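Local coordinates for protein Sodium/sialic acid symporter SiaT (Proteus mirabilis, PDB 5NV9) that uses the sodium gradient to drive uptake of the sialic acid N-acetylneuraminic acid across the bacterial inner membrane, at residues 195-200 and 285-290; 201-206 and 321-326; 213-216 and 220-223; 297-300 and 304-307. All coordinates share one frame; numbering follows the deposited sequence.

Contact 1: 195-200 and 285-290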
loop_
_atom_site.group_PDB
_atom_site.type_symbol
_atom_site.label_atom_id
_atom_site.label_comp_id
_atom_site.label_asym_id
_atom_site.label_seq_id
_atom_site.Cartn_x
_atom_site.Cartn_y
_atom_site.Cartn_z
ATOM N N LEU A 195 9.782 2.003 19.322
ATOM C CA LEU A 195 10.619 2.884 20.095
ATOM C C LEU A 195 9.838 4.145 20.501
ATOM O O LEU A 195 10.026 4.665 21.585
ATOM C CB LEU A 195 11.860 3.259 19.285
ATOM C CG LEU A 195 12.860 4.100 20.078
ATOM C CD1 LEU A 195 13.468 3.340 21.264
ATOM C CD2 LEU A 195 13.897 4.578 19.105
ATOM N N ILE A 196 9.011 4.658 19.593
ATOM C CA ILE A 196 8.079 5.814 19.873
ATOM C C ILE A 196 7.151 5.441 21.023
ATOM O O ILE A 196 6.990 6.192 21.992
ATOM C CB ILE A 196 7.228 6.192 18.653
ATOM C CG1 ILE A 196 8.104 6.798 17.531
ATOM C CG2 ILE A 196 6.150 7.181 19.067
ATOM C CD1 ILE A 196 7.478 6.788 16.150
ATOM N N PHE A 197 6.549 4.275 20.920
ATOM C CA PHE A 197 5.664 3.821 21.976
ATOM C C PHE A 197 6.381 3.841 23.359
ATOM O O PHE A 197 5.921 4.477 24.296
ATOM C CB PHE A 197 5.106 2.414 21.707
ATOM C CG PHE A 197 4.139 1.979 22.765
ATOM C CD1 PHE A 197 2.953 2.677 22.948
ATOM C CD2 PHE A 197 4.448 0.942 23.614
ATOM C CE1 PHE A 197 2.061 2.291 23.939
ATOM C CE2 PHE A 197 3.590 0.568 24.622
ATOM C CZ PHE A 197 2.387 1.245 24.801
ATOM N N ILE A 198 7.485 3.149 23.445
ATOM C CA ILE A 198 8.298 3.108 24.657
ATOM C C ILE A 198 8.612 4.466 25.306
ATOM O O ILE A 198 8.440 4.633 26.533
ATOM C CB ILE A 198 9.605 2.334 24.389
ATOM C CG1 ILE A 198 9.256 0.854 24.225
ATOM C CG2 ILE A 198 10.595 2.515 25.560
ATOM C CD1 ILE A 198 10.329 0.074 23.516
HETATM N N MSE A 199 9.059 5.403 24.477
HETATM C CA MSE A 199 9.371 6.727 24.891
HETATM C C MSE A 199 8.181 7.478 25.416
HETATM O O MSE A 199 8.336 8.259 26.378
HETATM C CB MSE A 199 9.989 7.540 23.743
HETATM C CG MSE A 199 11.251 6.788 23.233
HETATM SE SE MSE A 199 12.874 7.932 23.124
HETATM C CE MSE A 199 12.663 8.477 25.014
ATOM N N ILE A 200 7.021 7.324 24.774
ATOM C CA ILE A 200 5.825 7.974 25.279
ATOM C C ILE A 200 5.465 7.333 26.622
ATOM O O ILE A 200 5.066 8.036 27.523
ATOM C CB ILE A 200 4.581 7.884 24.358
ATOM C CG1 ILE A 200 4.830 8.521 23.006
ATOM C CG2 ILE A 200 3.401 8.610 25.024
ATOM C CD1 ILE A 200 3.834 8.073 21.948
ATOM N N PRO A 285 1.240 -3.044 13.538
ATOM C CA PRO A 285 0.115 -2.101 13.547
ATOM C C PRO A 285 -0.429 -1.792 14.912
ATOM O O PRO A 285 -0.830 -0.646 15.167
ATOM C CB PRO A 285 -0.955 -2.828 12.705
ATOM C CG PRO A 285 -0.089 -3.479 11.680
ATOM C CD PRO A 285 1.066 -4.025 12.469
ATOM N N ILE A 286 -0.482 -2.792 15.788
ATOM C CA ILE A 286 -0.894 -2.559 17.148
ATOM C C ILE A 286 -0.102 -1.380 17.749
ATOM O O ILE A 286 -0.658 -0.569 18.500
ATOM C CB ILE A 286 -0.607 -3.750 18.067
ATOM C CG1 ILE A 286 -1.413 -4.967 17.695
ATOM C CG2 ILE A 286 -0.975 -3.403 19.501
ATOM C CD1 ILE A 286 -1.006 -6.196 18.506
ATOM N N PHE A 287 1.190 -1.288 17.435
ATOM C CA PHE A 287 2.012 -0.178 17.983
ATOM C C PHE A 287 1.584 1.186 17.457
ATOM O O PHE A 287 1.655 2.162 18.228
ATOM C CB PHE A 287 3.512 -0.388 17.828
ATOM C CG PHE A 287 4.056 -1.395 18.770
ATOM C CD1 PHE A 287 4.002 -2.754 18.465
ATOM C CD2 PHE A 287 4.606 -1.004 19.976
ATOM C CE1 PHE A 287 4.485 -3.703 19.356
ATOM C CE2 PHE A 287 5.066 -1.954 20.870
ATOM C CZ PHE A 287 5.006 -3.305 20.565
ATOM N N PHE A 288 1.078 1.256 16.212
ATOM C CA PHE A 288 0.593 2.539 15.676
ATOM C C PHE A 288 -0.683 3.013 16.412
ATOM O O PHE A 288 -0.825 4.189 16.706
ATOM C CB PHE A 288 0.454 2.492 14.163
ATOM C CG PHE A 288 1.778 2.435 13.461
ATOM C CD1 PHE A 288 2.567 3.578 13.345
ATOM C CD2 PHE A 288 2.281 1.257 12.969
ATOM C CE1 PHE A 288 3.844 3.526 12.765
ATOM C CE2 PHE A 288 3.562 1.196 12.389
ATOM C CZ PHE A 288 4.324 2.334 12.256
ATOM N N PHE A 289 -1.582 2.093 16.721
ATOM C CA PHE A 289 -2.758 2.418 17.544
ATOM C C PHE A 289 -2.287 2.818 18.933
ATOM O O PHE A 289 -2.724 3.844 19.460
ATOM C CB PHE A 289 -3.725 1.217 17.613
ATOM C CG PHE A 289 -4.498 1.036 16.344
ATOM C CD1 PHE A 289 -5.628 1.798 16.121
ATOM C CD2 PHE A 289 -4.044 0.191 15.309
ATOM C CE1 PHE A 289 -6.357 1.662 14.930
ATOM C CE2 PHE A 289 -4.764 0.092 14.103
ATOM C CZ PHE A 289 -5.917 0.846 13.911
ATOM N N ALA A 290 -1.391 2.011 19.517
ATOM C CA ALA A 290 -0.924 2.261 20.876
ATOM C C ALA A 290 -0.284 3.617 20.984
ATOM O O ALA A 290 -0.494 4.328 21.992
ATOM C CB ALA A 290 -0.025 1.147 21.403
#

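Contact 2: 201-206 and 321-326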
loop_
_atom_site.group_PDB
_atom_site.type_symbol
_atom_site.label_atom_id
_atom_site.label_comp_id
_atom_site.label_asym_id
_atom_site.label_seq_id
_atom_site.Cartn_x
_atom_site.Cartn_y
_atom_site.Cartn_z
ATOM N N CYS A 201 5.602 6.022 26.761
ATOM C CA CYS A 201 5.313 5.400 28.071
ATOM C C CYS A 201 6.179 5.976 29.184
ATOM O O CYS A 201 5.659 6.181 30.285
ATOM C CB CYS A 201 5.518 3.889 28.104
ATOM S SG CYS A 201 4.335 2.874 27.234
ATOM N N PHE A 202 7.456 6.248 28.892
ATOM C CA PHE A 202 8.383 6.821 29.884
ATOM C C PHE A 202 8.052 8.256 30.203
ATOM O O PHE A 202 8.437 8.738 31.231
ATOM C CB PHE A 202 9.829 6.662 29.470
ATOM C CG PHE A 202 10.397 5.294 29.795
ATOM C CD1 PHE A 202 10.857 5.005 31.075
ATOM C CD2 PHE A 202 10.480 4.300 28.827
ATOM C CE1 PHE A 202 11.384 3.754 31.377
ATOM C CE2 PHE A 202 11.004 3.042 29.111
ATOM C CZ PHE A 202 11.448 2.766 30.395
ATOM N N LYS A 203 7.331 8.946 29.347
ATOM C CA LYS A 203 6.935 10.343 29.622
ATOM C C LYS A 203 5.526 10.548 30.209
ATOM O O LYS A 203 5.152 11.652 30.546
ATOM C CB LYS A 203 7.053 11.166 28.360
ATOM C CG LYS A 203 8.453 11.099 27.835
ATOM C CD LYS A 203 8.602 11.978 26.628
ATOM C CE LYS A 203 9.511 13.149 26.933
ATOM N NZ LYS A 203 10.872 12.782 26.473
ATOM N N VAL A 204 4.739 9.499 30.252
ATOM C CA VAL A 204 3.422 9.573 30.848
ATOM C C VAL A 204 3.608 9.225 32.307
ATOM O O VAL A 204 4.200 8.210 32.627
ATOM C CB VAL A 204 2.442 8.608 30.169
ATOM C CG1 VAL A 204 1.191 8.412 30.998
ATOM C CG2 VAL A 204 2.085 9.115 28.782
ATOM N N ASP A 205 3.150 10.133 33.176
ATOM C CA ASP A 205 3.109 9.936 34.588
ATOM C C ASP A 205 2.182 8.737 34.801
ATOM O O ASP A 205 0.977 8.785 34.441
ATOM C CB ASP A 205 2.598 11.232 35.287
ATOM C CG ASP A 205 2.495 11.095 36.819
ATOM O OD1 ASP A 205 3.347 10.403 37.375
ATOM O OD2 ASP A 205 1.587 11.685 37.469
ATOM N N GLY A 206 2.746 7.650 35.314
ATOM C CA GLY A 206 2.023 6.357 35.515
ATOM C C GLY A 206 2.264 5.285 34.461
ATOM O O GLY A 206 1.770 4.150 34.583
ATOM N N VAL A 321 9.494 15.528 17.276
ATOM C CA VAL A 321 10.468 16.567 17.118
ATOM C C VAL A 321 10.662 17.355 18.412
ATOM O O VAL A 321 11.765 17.918 18.625
ATOM C CB VAL A 321 10.076 17.460 15.952
ATOM C CG1 VAL A 321 10.923 18.695 15.892
ATOM C CG2 VAL A 321 10.246 16.660 14.656
ATOM N N THR A 322 9.648 17.384 19.273
ATOM C CA THR A 322 9.739 18.172 20.490
ATOM C C THR A 322 10.147 17.325 21.656
ATOM O O THR A 322 10.710 17.859 22.583
ATOM C CB THR A 322 8.422 18.928 20.851
ATOM O OG1 THR A 322 7.323 18.007 21.024
ATOM C CG2 THR A 322 8.070 19.923 19.789
ATOM N N GLU A 323 9.864 16.021 21.659
ATOM C CA GLU A 323 10.130 15.212 22.876
ATOM C C GLU A 323 11.137 14.079 22.771
ATOM O O GLU A 323 11.396 13.408 23.777
ATOM C CB GLU A 323 8.858 14.537 23.402
ATOM C CG GLU A 323 7.678 15.459 23.690
ATOM C CD GLU A 323 7.880 16.456 24.792
ATOM O OE1 GLU A 323 8.788 16.276 25.634
ATOM O OE2 GLU A 323 7.073 17.412 24.833
HETATM N N MSE A 324 11.603 13.757 21.579
HETATM C CA MSE A 324 12.526 12.639 21.451
HETATM C C MSE A 324 13.912 13.193 21.375
HETATM O O MSE A 324 14.151 14.313 20.830
HETATM C CB MSE A 324 12.190 11.664 20.278
HETATM C CG MSE A 324 11.127 10.715 20.787
HETATM SE SE MSE A 324 10.276 9.878 19.257
HETATM C CE MSE A 324 10.924 8.091 19.777
ATOM N N PRO A 325 14.872 12.431 21.900
ATOM C CA PRO A 325 16.221 13.049 22.001
ATOM C C PRO A 325 16.944 13.077 20.702
ATOM O O PRO A 325 16.607 12.328 19.756
ATOM C CB PRO A 325 16.953 12.164 23.009
ATOM C CG PRO A 325 16.199 10.876 23.053
ATOM C CD PRO A 325 14.788 11.118 22.564
ATOM N N ILE A 326 17.950 13.933 20.656
ATOM C CA ILE A 326 18.834 14.032 19.524
ATOM C C ILE A 326 19.363 12.625 19.098
ATOM O O ILE A 326 19.520 11.696 19.942
ATOM C CB ILE A 326 19.976 15.026 19.850
ATOM C CG1 ILE A 326 20.888 15.245 18.648
ATOM C CG2 ILE A 326 20.820 14.540 21.023
ATOM C CD1 ILE A 326 21.646 16.537 18.756
#

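Contact 3: 213-216 and 220-223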
loop_
_atom_site.group_PDB
_atom_site.type_symbol
_atom_site.label_atom_id
_atom_site.label_comp_id
_atom_site.label_asym_id
_atom_site.label_seq_id
_atom_site.Cartn_x
_atom_site.Cartn_y
_atom_site.Cartn_z
ATOM N N THR A 213 -5.459 2.318 31.267
ATOM C CA THR A 213 -6.616 2.602 32.130
ATOM C C THR A 213 -7.354 3.814 31.679
ATOM O O THR A 213 -8.599 3.766 31.572
ATOM C CB THR A 213 -6.165 2.796 33.589
ATOM O OG1 THR A 213 -5.931 1.506 34.111
ATOM C CG2 THR A 213 -7.229 3.444 34.462
ATOM N N THR A 214 -6.603 4.882 31.393
ATOM C CA THR A 214 -7.215 6.101 30.890
ATOM C C THR A 214 -7.923 5.845 29.542
ATOM O O THR A 214 -9.083 6.292 29.309
ATOM C CB THR A 214 -6.189 7.196 30.655
ATOM O OG1 THR A 214 -5.479 7.452 31.852
ATOM C CG2 THR A 214 -6.873 8.481 30.175
ATOM N N THR A 215 -7.238 5.121 28.660
ATOM C CA THR A 215 -7.821 4.803 27.383
ATOM C C THR A 215 -9.072 3.976 27.527
ATOM O O THR A 215 -10.056 4.240 26.837
ATOM C CB THR A 215 -6.806 4.117 26.420
ATOM O OG1 THR A 215 -5.713 4.983 26.193
ATOM C CG2 THR A 215 -7.421 3.859 25.123
ATOM N N ALA A 216 -9.025 2.941 28.363
ATOM C CA ALA A 216 -10.181 2.080 28.537
ATOM C C ALA A 216 -11.338 2.886 29.179
ATOM O O ALA A 216 -12.485 2.767 28.762
ATOM C CB ALA A 216 -9.838 0.842 29.355
ATOM N N LYS A 220 -11.992 4.199 24.532
ATOM C CA LYS A 220 -11.280 4.431 23.312
ATOM C C LYS A 220 -10.592 3.185 22.773
ATOM O O LYS A 220 -9.639 3.302 21.968
ATOM C CB LYS A 220 -10.287 5.578 23.509
ATOM C CG LYS A 220 -10.937 6.946 23.584
ATOM C CD LYS A 220 -9.979 8.049 24.024
ATOM C CE LYS A 220 -9.027 8.554 22.912
ATOM N NZ LYS A 220 -9.739 9.063 21.730
ATOM N N PHE A 221 -10.986 2.011 23.243
ATOM C CA PHE A 221 -10.559 0.755 22.580
ATOM C C PHE A 221 -11.627 0.274 21.588
ATOM O O PHE A 221 -11.518 0.558 20.408
ATOM C CB PHE A 221 -10.195 -0.317 23.588
ATOM C CG PHE A 221 -8.903 -0.051 24.290
ATOM C CD1 PHE A 221 -7.730 0.037 23.579
ATOM C CD2 PHE A 221 -8.852 0.066 25.657
ATOM C CE1 PHE A 221 -6.517 0.259 24.226
ATOM C CE2 PHE A 221 -7.643 0.315 26.331
ATOM C CZ PHE A 221 -6.483 0.418 25.606
ATOM N N PHE A 222 -12.674 -0.393 22.060
ATOM C CA PHE A 222 -13.711 -0.955 21.166
ATOM C C PHE A 222 -15.056 -0.529 21.697
ATOM O O PHE A 222 -15.717 -1.312 22.394
ATOM C CB PHE A 222 -13.555 -2.487 21.047
ATOM C CG PHE A 222 -12.215 -2.901 20.495
ATOM C CD1 PHE A 222 -11.977 -2.884 19.143
ATOM C CD2 PHE A 222 -11.176 -3.226 21.345
ATOM C CE1 PHE A 222 -10.748 -3.247 18.638
ATOM C CE2 PHE A 222 -9.930 -3.584 20.855
ATOM C CZ PHE A 222 -9.713 -3.582 19.500
ATOM N N PRO A 223 -15.451 0.738 21.435
ATOM C CA PRO A 223 -16.699 1.210 22.091
ATOM C C PRO A 223 -17.908 0.447 21.496
ATOM O O PRO A 223 -17.990 0.282 20.288
ATOM C CB PRO A 223 -16.751 2.719 21.748
ATOM C CG PRO A 223 -15.753 2.914 20.646
ATOM C CD PRO A 223 -14.793 1.791 20.645
#

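Contact 4: 297-300 and 304-307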
loop_
_atom_site.group_PDB
_atom_site.type_symbol
_atom_site.label_atom_id
_atom_site.label_comp_id
_atom_site.label_asym_id
_atom_site.label_seq_id
_atom_site.Cartn_x
_atom_site.Cartn_y
_atom_site.Cartn_z
ATOM N N VAL A 297 -3.115 10.283 26.089
ATOM C CA VAL A 297 -2.839 10.363 27.525
ATOM C C VAL A 297 -1.755 11.391 27.825
ATOM O O VAL A 297 -1.902 12.203 28.734
ATOM C CB VAL A 297 -2.531 9.015 28.128
ATOM C CG1 VAL A 297 -2.270 9.154 29.614
ATOM C CG2 VAL A 297 -3.696 8.084 27.894
ATOM N N TYR A 298 -0.685 11.411 27.030
ATOM C CA TYR A 298 0.358 12.333 27.274
ATOM C C TYR A 298 -0.110 13.783 27.165
ATOM O O TYR A 298 0.240 14.582 28.020
ATOM C CB TYR A 298 1.568 12.083 26.377
ATOM C CG TYR A 298 2.703 13.082 26.556
ATOM C CD1 TYR A 298 3.632 12.971 27.606
ATOM C CD2 TYR A 298 2.855 14.132 25.675
ATOM C CE1 TYR A 298 4.658 13.896 27.759
ATOM C CE2 TYR A 298 3.869 15.048 25.822
ATOM C CZ TYR A 298 4.782 14.926 26.837
ATOM O OH TYR A 298 5.793 15.890 26.887
ATOM N N TYR A 299 -0.895 14.147 26.148
ATOM C CA TYR A 299 -1.279 15.544 26.038
ATOM C C TYR A 299 -2.481 15.953 26.906
ATOM O O TYR A 299 -2.755 17.135 27.022
ATOM C CB TYR A 299 -1.448 15.945 24.551
ATOM C CG TYR A 299 -0.120 16.032 23.855
ATOM C CD1 TYR A 299 0.752 17.116 24.080
ATOM C CD2 TYR A 299 0.273 15.063 22.961
ATOM C CE1 TYR A 299 1.994 17.197 23.447
ATOM C CE2 TYR A 299 1.480 15.148 22.287
ATOM C CZ TYR A 299 2.370 16.205 22.533
ATOM O OH TYR A 299 3.609 16.227 21.885
ATOM N N GLN A 300 -3.196 14.987 27.496
ATOM C CA GLN A 300 -4.131 15.229 28.569
ATOM C C GLN A 300 -3.392 15.528 29.883
ATOM O O GLN A 300 -3.904 16.250 30.697
ATOM C CB GLN A 300 -5.000 14.011 28.805
ATOM C CG GLN A 300 -6.035 13.773 27.716
ATOM C CD GLN A 300 -7.098 14.850 27.691
ATOM O OE1 GLN A 300 -7.122 15.676 26.819
ATOM N NE2 GLN A 300 -7.962 14.832 28.655
ATOM N N SER A 304 -0.774 22.161 28.111
ATOM C CA SER A 304 -0.286 23.411 27.539
ATOM C C SER A 304 0.704 23.188 26.413
ATOM O O SER A 304 1.091 24.132 25.726
ATOM C CB SER A 304 0.338 24.270 28.624
ATOM O OG SER A 304 1.662 23.846 28.869
ATOM N N LEU A 305 1.125 21.943 26.221
ATOM C CA LEU A 305 2.041 21.624 25.158
ATOM C C LEU A 305 1.416 21.631 23.770
ATOM O O LEU A 305 2.153 21.612 22.775
ATOM C CB LEU A 305 2.695 20.276 25.419
ATOM C CG LEU A 305 3.642 20.198 26.606
ATOM C CD1 LEU A 305 4.308 18.831 26.638
ATOM C CD2 LEU A 305 4.708 21.282 26.578
ATOM N N LEU A 306 0.088 21.659 23.672
ATOM C CA LEU A 306 -0.572 21.826 22.378
ATOM C C LEU A 306 -1.062 23.241 22.172
ATOM O O LEU A 306 -1.804 23.752 22.980
ATOM C CB LEU A 306 -1.804 20.929 22.244
ATOM C CG LEU A 306 -1.598 19.443 22.206
ATOM C CD1 LEU A 306 -2.940 18.813 21.956
ATOM C CD2 LEU A 306 -0.581 19.035 21.136
ATOM N N PRO A 307 -0.723 23.843 21.038
ATOM C CA PRO A 307 -1.399 25.093 20.697
ATOM C C PRO A 307 -2.884 24.858 20.442
ATOM O O PRO A 307 -3.232 23.840 19.852
ATOM C CB PRO A 307 -0.713 25.534 19.404
ATOM C CG PRO A 307 0.299 24.491 19.063
ATOM C CD PRO A 307 0.141 23.320 19.972
#

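Contact 1: 195-200 and 285-290
F197 and F287 meet almost at a right angle: the edge of F287 is directed at the face of F197 in an offset edge-to-face pair, centroids 5.9 Å apart and planes at 80°. The offset lets the same edge of F287 also reach the base of its partner, where F287 CD2 lies 3.9 Å from F197 CB, close to the plane of the F287 ring. F197 spans the gap because its CG stands anti to the backbone N (chi1 -177°), which carries the ring out toward the other helix. Its far side then slants across the methyl of A290, with F197 CE1 3.5 Å from A290 CB. Both helices, 155-203 and 267-301 of the LeuT fold, are transmembrane, 195-200 lying at the periplasmic end of its span, and they pack here through a purely apolar seam. A290 lies one turn after F287 on the same helix, so ring and methyl present a joint surface to F197; alanine is small enough to admit a phenylalanine ring at this spot. On the neighbouring side of helix 155-203, I196 and I200 both pack on I291. Away from F197, F288 makes an edge-to-face pair with F64 of helix 61-73.

Contact 2: 201-206 and 321-326
K203 sends its ammonium group to the backbone carbonyl of E323, a polar tie between the end regions of two helices on the periplasmic side of this LeuT-fold transporter. K203 lies near the C-terminal end of helix 155-203 and E323 closes helix 315-323, and the bond from K203 NZ to E323 O is 2.8 Å long. The donor lies in the carbonyl plane, with a C=O...N angle of 149°. Carbonyls in the last turn of a helix lack the N-H partners available further back, and the negative end of the helix dipole would be expected to make such an oxygen more attractive to a cation. Lysine suits the place for its reach: the nearest alpha carbons, those of K203 and E323, are 8.9 Å apart. Its chain is not fully extended but bends at chi3 (112°) and chi4, bringing CE and NZ across the glutamate, with K203 CE 3.5 Å from E323 OE1. The methylenes share in the contact, K203 CE lying 3.8 Å from E323 CB.

The side chain of E323 bends at chi2 (-65°), which leaves its carboxylate near the ammonium but beyond salt-bridge range; at this distance a weak attraction is plausible. Further out, the side chain of K203 rests on Y298 of helix 267-301, while V204 packs on V297, Y298 and Q301 of that helix. Beyond E323 the chain leaves helical geometry at M324, a selenomethionine packed on I196 and M199. Between the charged groups, K203 NZ and E323 OE1 remain 4.2 Å apart.

Contact 3: 213-216 and 220-223
T215 and K220 are joined by a backbone hydrogen bond, from K220 N to T215 O, 3.0 Å long and nearly straight at 163°, and a carbonyl near the end of helix 207-217 finds its donor five residues on.

Apolar contact adds to this bond. T215 CG2 sits over one face of the F221 ring as a CH-pi contact, 3.7 Å from the centroid and 15° off the normal. The methyl points away from the backbone N and faces the ring, while OG1 turns back to the carbonyl of I211; threonine suits the place because it offers a methyl to the ring and a hydroxyl to its own helix. A216 CB lies at the ring's edge, 3.8 Å from F221 CE2. T215 CG2 also touches the first methylene of K220, 3.7 Å from K220 CB.

The charged end of K220 leads away, to the carbonyls of Y72 and S74 and to a cation-pi contact with F296, which suits a lysine whose stem is buried. F221 in turn makes an edge-to-face pair with W76.

An i to i+5 backbone bond of this kind is typical of a chain turning out of a helix C-terminus, here into the periplasmic loop that leads to helix 236-253.

Contact 4: 297-300 and 304-307
The last turn of helix 267-301 includes 297-300, and after a short connection the chain returns as a 3-10 segment at 304-305, with the alpha carbons of Y299 and L305 7.0 Å apart. Y299 has the largest share of the contact. L306 lies across it at about a right angle and sets a methyl over one ring face, L306 CD2 being 4.0 Å from the Y299 centroid and 18° off the normal, a CH-pi contact. The opposite face of Y299 rests on its helix neighbour, where Y298 CD2 stands 3.6 Å above the plane, over the ring centre. L305 meets the same tyrosine at its edge, with L305 CB 3.7 Å from Y299 CE1.

In the LeuT fold of this symporter, 304-307 belongs to the periplasmic connection between helix 267-301 and helix 315-323, folded back against the helix it has just left. L305 bridges the two tyrosines, CB at the edge of Y299 and the CD1 branch reaching on to the phenol end of Y298, 3.3 Å from Y298 OH; leucine has the length and the branch for both. A chi1 of 178° brings Y298 there, whereas Y299, with CG beside N, turns its ring toward the loop. Y298 gives ring carbons to L305 while its hydroxyl lies close to the E323 carboxylate. Y298 also makes an edge-to-face pair with F319, and Y299 and L306 both touch Y72 of helix 61-73.

All four contacts lie on the same side of the chain's centre; contacts 1 and 2 share helix 155-203, and contacts 1 and 4 share helix 267-301. Contacts 1 and 2 are centred 12 Å apart, M324 CE packing 3.6 Å from I196 CA. Contact 2 meets contact 4 through E323 OE2 and Y298 OH, 2.9 Å apart, a probable hydrogen bond. Contact 3 joins contact 4 where T214 CB and V297 CG2 come within 3.8 Å. Contact 1 lies nearest the transport site: the side chain of F287 is about 11 Å from the bound sialic acid and about 9 Å from that of T63, a substrate-binding residue. Contacts 2, 3 and 4 belong to the periplasmic rim.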